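Local coordinates for protein peptidoglycan synthase activator LpoP (Pseudomonas aeruginosa, PDB 6W5Q) that probably activates a peptidoglycan synthase in cell-wall assembly, as a lipoprotein whose globular C-terminal domain, a helical tetratricopeptide-repeat array, forms this chain, at residues Arg54-Arg59 / Trp90-Gln95; Ala17-Ala22 / Pro49-Arg54. One frame throughout, in Å; residues are numbered along the deposited sequence.

Interaction 1 of 2, residues Arg54-Arg59 / Trp90-Gln95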
loop_
_atom_site.group_PDB
_atom_site.type_symbol
_atom_site.label_atom_id
_atom_site.label_comp_id
_atom_site.label_asym_id
_atom_site.label_seq_id
_atom_site.Cartn_x
_atom_site.Cartn_y
_atom_site.Cartn_z
ATOM N N ARG A 54 0.204 2.413 -2.380
ATOM C CA ARG A 54 0.495 3.717 -1.784
ATOM C C ARG A 54 -0.414 3.992 -0.601
ATOM O O ARG A 54 -0.001 4.627 0.380
ATOM C CB ARG A 54 0.327 4.828 -2.829
ATOM C CG ARG A 54 0.987 4.510 -4.139
ATOM C CD ARG A 54 1.472 5.740 -4.859
ATOM N NE ARG A 54 2.258 5.340 -6.019
ATOM C CZ ARG A 54 3.085 6.134 -6.687
ATOM N NH1 ARG A 54 3.252 7.404 -6.321
ATOM N NH2 ARG A 54 3.753 5.648 -7.723
ATOM N N LEU A 55 -1.675 3.575 -0.703
ATOM C CA LEU A 55 -2.601 3.755 0.405
ATOM C C LEU A 55 -2.125 2.992 1.638
ATOM O O LEU A 55 -2.101 3.536 2.746
ATOM C CB LEU A 55 -3.999 3.310 -0.027
ATOM C CG LEU A 55 -5.110 3.526 1.003
ATOM C CD1 LEU A 55 -4.964 4.890 1.642
ATOM C CD2 LEU A 55 -6.498 3.345 0.364
ATOM N N ALA A 56 -1.696 1.738 1.456
ATOM C CA ALA A 56 -1.174 0.971 2.584
ATOM C C ALA A 56 0.057 1.643 3.167
ATOM O O ALA A 56 0.265 1.634 4.382
ATOM C CB ALA A 56 -0.852 -0.461 2.140
ATOM N N GLN A 57 0.878 2.255 2.313
ATOM C CA GLN A 57 2.067 2.931 2.803
ATOM C C GLN A 57 1.715 4.102 3.712
ATOM O O GLN A 57 2.285 4.257 4.804
ATOM C CB GLN A 57 2.904 3.403 1.628
ATOM C CG GLN A 57 3.906 2.390 1.166
ATOM C CD GLN A 57 5.081 3.068 0.519
ATOM O OE1 GLN A 57 5.236 3.031 -0.703
ATOM N NE2 GLN A 57 5.919 3.712 1.334
ATOM N N VAL A 58 0.779 4.945 3.267
ATOM C CA VAL A 58 0.381 6.116 4.042
ATOM C C VAL A 58 -0.212 5.698 5.379
ATOM O O VAL A 58 0.096 6.294 6.420
ATOM C CB VAL A 58 -0.603 6.971 3.223
ATOM C CG1 VAL A 58 -1.167 8.114 4.060
ATOM C CG2 VAL A 58 0.111 7.502 2.009
ATOM N N ARG A 59 -1.083 4.680 5.375
ATOM C CA ARG A 59 -1.658 4.202 6.632
ATOM C C ARG A 59 -0.577 3.647 7.534
ATOM O O ARG A 59 -0.591 3.874 8.749
ATOM C CB ARG A 59 -2.701 3.118 6.384
ATOM C CG ARG A 59 -3.829 3.523 5.453
ATOM C CD ARG A 59 -5.155 3.528 6.165
ATOM N NE ARG A 59 -6.259 4.042 5.347
ATOM C CZ ARG A 59 -6.869 5.216 5.516
ATOM N NH1 ARG A 59 -6.502 6.040 6.506
ATOM N NH2 ARG A 59 -7.863 5.545 4.704
ATOM N N TRP A 90 4.167 -7.458 -0.182
ATOM C CA TRP A 90 4.512 -8.368 0.908
ATOM C C TRP A 90 5.430 -7.697 1.929
ATOM O O TRP A 90 5.245 -7.870 3.140
ATOM C CB TRP A 90 5.151 -9.643 0.366
ATOM C CG TRP A 90 4.157 -10.665 -0.091
ATOM C CD1 TRP A 90 4.055 -11.201 -1.344
ATOM C CD2 TRP A 90 3.127 -11.293 0.701
ATOM N NE1 TRP A 90 3.027 -12.118 -1.381
ATOM C CE2 TRP A 90 2.447 -12.198 -0.143
ATOM C CE3 TRP A 90 2.722 -11.181 2.037
ATOM C CZ2 TRP A 90 1.378 -12.977 0.301
ATOM C CZ3 TRP A 90 1.650 -11.960 2.476
ATOM C CH2 TRP A 90 0.991 -12.841 1.607
ATOM N N GLU A 91 6.420 -6.922 1.462
ATOM C CA GLU A 91 7.278 -6.188 2.391
ATOM C C GLU A 91 6.461 -5.236 3.258
ATOM O O GLU A 91 6.692 -5.134 4.465
ATOM C CB GLU A 91 8.367 -5.419 1.637
ATOM C CG GLU A 91 9.179 -4.502 2.550
ATOM C CD GLU A 91 9.883 -5.263 3.695
ATOM O OE1 GLU A 91 10.196 -6.468 3.527
ATOM O OE2 GLU A 91 10.128 -4.655 4.772
ATOM N N LEU A 92 5.486 -4.545 2.660
ATOM C CA LEU A 92 4.566 -3.729 3.446
ATOM C C LEU A 92 3.813 -4.567 4.469
ATOM O O LEU A 92 3.595 -4.134 5.604
ATOM C CB LEU A 92 3.567 -3.027 2.523
ATOM C CG LEU A 92 3.863 -1.589 2.105
ATOM C CD1 LEU A 92 5.249 -1.471 1.466
ATOM C CD2 LEU A 92 2.751 -1.065 1.167
ATOM N N ILE A 93 3.377 -5.762 4.078
ATOM C CA ILE A 93 2.639 -6.614 5.008
ATOM C C ILE A 93 3.543 -7.062 6.155
ATOM O O ILE A 93 3.124 -7.085 7.318
ATOM C CB ILE A 93 2.031 -7.807 4.245
ATOM C CG1 ILE A 93 0.945 -7.313 3.288
ATOM C CG2 ILE A 93 1.513 -8.880 5.211
ATOM C CD1 ILE A 93 0.471 -8.345 2.308
ATOM N N ALA A 94 4.795 -7.418 5.841
ATOM C CA ALA A 94 5.778 -7.756 6.863
ATOM C C ALA A 94 5.941 -6.617 7.856
ATOM O O ALA A 94 5.982 -6.829 9.073
ATOM C CB ALA A 94 7.127 -8.076 6.210
ATOM N N GLN A 95 6.047 -5.392 7.345
ATOM C CA GLN A 95 6.269 -4.249 8.222
ATOM C C GLN A 95 5.053 -3.975 9.074
ATOM O O GLN A 95 5.188 -3.569 10.233
ATOM C CB GLN A 95 6.636 -3.027 7.394
ATOM C CG GLN A 95 7.898 -3.216 6.609
ATOM C CD GLN A 95 8.334 -1.946 5.961
ATOM O OE1 GLN A 95 9.257 -1.938 5.136
ATOM N NE2 GLN A 95 7.669 -0.845 6.313
#

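Interaction 2 of 2, residues Ala17-Ala22 / Pro49-Arg54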
loop_
_atom_site.group_PDB
_atom_site.type_symbol
_atom_site.label_atom_id
_atom_site.label_comp_id
_atom_site.label_asym_id
_atom_site.label_seq_id
_atom_site.Cartn_x
_atom_site.Cartn_y
_atom_site.Cartn_z
ATOM N N ALA A 17 -2.947 11.681 -11.633
ATOM C CA ALA A 17 -3.074 12.969 -10.962
ATOM C C ALA A 17 -3.251 12.780 -9.457
ATOM O O ALA A 17 -2.583 13.445 -8.655
ATOM C CB ALA A 17 -4.238 13.766 -11.554
ATOM N N MET A 18 -4.134 11.858 -9.058
ATOM C CA MET A 18 -4.380 11.629 -7.637
ATOM C C MET A 18 -3.152 11.050 -6.941
ATOM O O MET A 18 -2.798 11.476 -5.835
ATOM C CB MET A 18 -5.591 10.711 -7.463
ATOM C CG MET A 18 -6.929 11.409 -7.781
ATOM S SD MET A 18 -7.173 12.927 -6.822
ATOM C CE MET A 18 -6.915 14.208 -8.047
ATOM N N LEU A 19 -2.488 10.082 -7.576
ATOM C CA LEU A 19 -1.226 9.564 -7.049
ATOM C C LEU A 19 -0.208 10.680 -6.875
ATOM O O LEU A 19 0.407 10.815 -5.808
ATOM C CB LEU A 19 -0.662 8.476 -7.977
ATOM C CG LEU A 19 -1.544 7.235 -8.163
ATOM C CD1 LEU A 19 -0.765 6.077 -8.760
ATOM C CD2 LEU A 19 -2.183 6.822 -6.849
ATOM N N THR A 20 -0.010 11.482 -7.924
ATOM C CA THR A 20 0.917 12.611 -7.851
ATOM C C THR A 20 0.552 13.553 -6.707
ATOM O O THR A 20 1.418 13.985 -5.930
ATOM C CB THR A 20 0.906 13.375 -9.169
ATOM O OG1 THR A 20 1.442 12.546 -10.201
ATOM C CG2 THR A 20 1.729 14.638 -9.055
ATOM N N THR A 21 -0.734 13.891 -6.602
ATOM C CA THR A 21 -1.188 14.748 -5.516
ATOM C C THR A 21 -0.952 14.089 -4.160
ATOM O O THR A 21 -0.456 14.730 -3.226
ATOM C CB THR A 21 -2.663 15.078 -5.724
ATOM O OG1 THR A 21 -2.792 15.891 -6.898
ATOM C CG2 THR A 21 -3.216 15.822 -4.524
ATOM N N ALA A 22 -1.299 12.805 -4.038
ATOM C CA ALA A 22 -1.042 12.071 -2.797
ATOM C C ALA A 22 0.427 12.118 -2.406
ATOM O O ALA A 22 0.756 12.339 -1.239
ATOM C CB ALA A 22 -1.492 10.622 -2.932
ATOM N N PRO A 49 -3.851 -2.100 -7.995
ATOM C CA PRO A 49 -2.976 -2.434 -6.855
ATOM C C PRO A 49 -1.969 -1.341 -6.535
ATOM O O PRO A 49 -1.588 -1.185 -5.367
ATOM C CB PRO A 49 -2.295 -3.732 -7.295
ATOM C CG PRO A 49 -2.555 -3.852 -8.780
ATOM C CD PRO A 49 -3.798 -3.087 -9.079
ATOM N N GLN A 50 -1.538 -0.562 -7.527
ATOM C CA GLN A 50 -0.589 0.504 -7.232
ATOM C C GLN A 50 -1.224 1.584 -6.364
ATOM O O GLN A 50 -0.550 2.171 -5.507
ATOM C CB GLN A 50 -0.027 1.091 -8.530
ATOM C CG GLN A 50 1.090 0.236 -9.153
ATOM C CD GLN A 50 2.473 0.830 -8.943
ATOM O OE1 GLN A 50 2.740 1.442 -7.906
ATOM N NE2 GLN A 50 3.361 0.660 -9.930
ATOM N N VAL A 51 -2.518 1.833 -6.532
ATOM C CA VAL A 51 -3.201 2.747 -5.626
ATOM C C VAL A 51 -3.198 2.179 -4.218
ATOM O O VAL A 51 -2.876 2.877 -3.247
ATOM C CB VAL A 51 -4.631 3.027 -6.114
ATOM C CG1 VAL A 51 -5.393 3.824 -5.061
ATOM C CG2 VAL A 51 -4.596 3.784 -7.407
ATOM N N LEU A 52 -3.549 0.896 -4.092
ATOM C CA LEU A 52 -3.610 0.246 -2.782
ATOM C C LEU A 52 -2.236 0.197 -2.127
ATOM O O LEU A 52 -2.106 0.393 -0.909
ATOM C CB LEU A 52 -4.208 -1.158 -2.938
ATOM C CG LEU A 52 -5.661 -1.038 -3.419
ATOM C CD1 LEU A 52 -6.293 -2.347 -3.754
ATOM C CD2 LEU A 52 -6.507 -0.312 -2.388
ATOM N N TYR A 53 -1.193 -0.028 -2.931
ATOM C CA TYR A 53 0.171 -0.025 -2.417
ATOM C C TYR A 53 0.509 1.294 -1.727
ATOM O O TYR A 53 1.048 1.310 -0.613
ATOM C CB TYR A 53 1.145 -0.292 -3.559
ATOM C CG TYR A 53 2.587 -0.217 -3.125
ATOM C CD1 TYR A 53 3.185 -1.287 -2.466
ATOM C CD2 TYR A 53 3.352 0.918 -3.378
ATOM C CE1 TYR A 53 4.514 -1.233 -2.068
ATOM C CE2 TYR A 53 4.679 0.985 -2.987
ATOM C CZ TYR A 53 5.255 -0.097 -2.331
ATOM O OH TYR A 53 6.571 -0.041 -1.932
ATOM N N ARG A 54 0.204 2.413 -2.380
ATOM C CA ARG A 54 0.495 3.717 -1.784
ATOM C C ARG A 54 -0.414 3.992 -0.601
ATOM O O ARG A 54 -0.001 4.627 0.380
ATOM C CB ARG A 54 0.327 4.828 -2.829
ATOM C CG ARG A 54 0.987 4.510 -4.139
ATOM C CD ARG A 54 1.472 5.740 -4.859
ATOM N NE ARG A 54 2.258 5.340 -6.019
ATOM C CZ ARG A 54 3.085 6.134 -6.687
ATOM N NH1 ARG A 54 3.252 7.404 -6.321
ATOM N NH2 ARG A 54 3.753 5.648 -7.723
#

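Interaction 1 of 2, residues Arg54-Arg59 / Trp90-Gln95
Leu92, which meets Ala56 and Gln57 across this contact, sits inside the helical turn closed by the 2.8 Å backbone bond from Ala94 N to Trp90 O. Between 54-59 and 90-95 themselves the chemistry is apolar, and nearly all of it is carried by the forked end of this leucine. Its CD2 methyl goes deepest, reaching Gln57 CG at 3.6 Å and Ala56 CB at 3.8 Å. The other methyl, CD1, stays on the glutamine side and lies 4.1 Å from Gln57 CG. The side chains of Leu92 and Gln57 run at about a right angle to each other, and the CG methylene of the glutamine faces the fork, with the amide leading off beyond CG. With chi1 at -97°, off a fully staggered value, the fork of Leu92 is set with CD2 foremost toward 54-59. The small CB of Ala56 lets the leucine methyl come close to helix 49-61, and the CA atoms of Gln57 and Leu92 are 7.1 Å apart. The two helices are next but one in sequence, as in a tetratricopeptide-repeat array. Helix 65-78 comes between them along the chain and touches Arg59 and Ile93, helix 31-44 packs on Leu55 and Val58, and helix 103-114 borders Trp90 and Ala94.

Interaction 2 of 2, residues Ala17-Ala22 / Pro49-Arg54
Leu19 reaches from helix 13-28 to Val51 and Arg54 on helix 49-61, joining two helices of the tetratricopeptide-repeat-like stack that are separated in sequence by helix 31-44. Its CB is directed toward 49-54, and CG lies anti to its own carbonyl carbon (chi1 -61°), which carries the branch point toward helix 49-61, where the two methyls part. CD2 meets the CG2 methyl of Val51 at 3.9 Å, an apolar touch in which the two side chains cross at about a right angle. CD1 takes the other direction, toward Arg54, and comes within 4.1 Å of NE. That methyl stands over one face of the guanidinium, displaced toward its rim, so the leucine packs against the flat side of a charged group and not only against hydrocarbon. The Arg54 chain, bent at chi2 (-149°), leads NE to this methyl. Around the pair, Leu38 of helix 31-44 touches Leu19, Val15 adds to the cover of Val51, and Gln23 touches Arg54. On helix 13-28 itself, Ala17 O accepts from both Thr21 N and Thr21 OG1; the hydroxyl, 3.0 Å away, lies 39° out of the carbonyl plane.

Helix 49-61 serves both contacts: interaction 2 ties it to helix 13-28 and interaction 1 to helix 83-99, and the two segments taken from it share Arg54. Their centres lie 13 Å apart. Interaction 1 is the more buried, its centre about 4 Å from that of the chain, whereas the centre of interaction 2 lies about 9 Å out and the contact is only partly buried. The chemistry differs in step with this: a leucine fork meets alkyl groups in the first, while in the second a leucine divides its methyls between a valine and an arginine. In each case a single leucine makes every side-chain touch across the gap between helices. The contacts also adjoin directly, because Leu92 CD2 packs 3.4 Å from Tyr53 O.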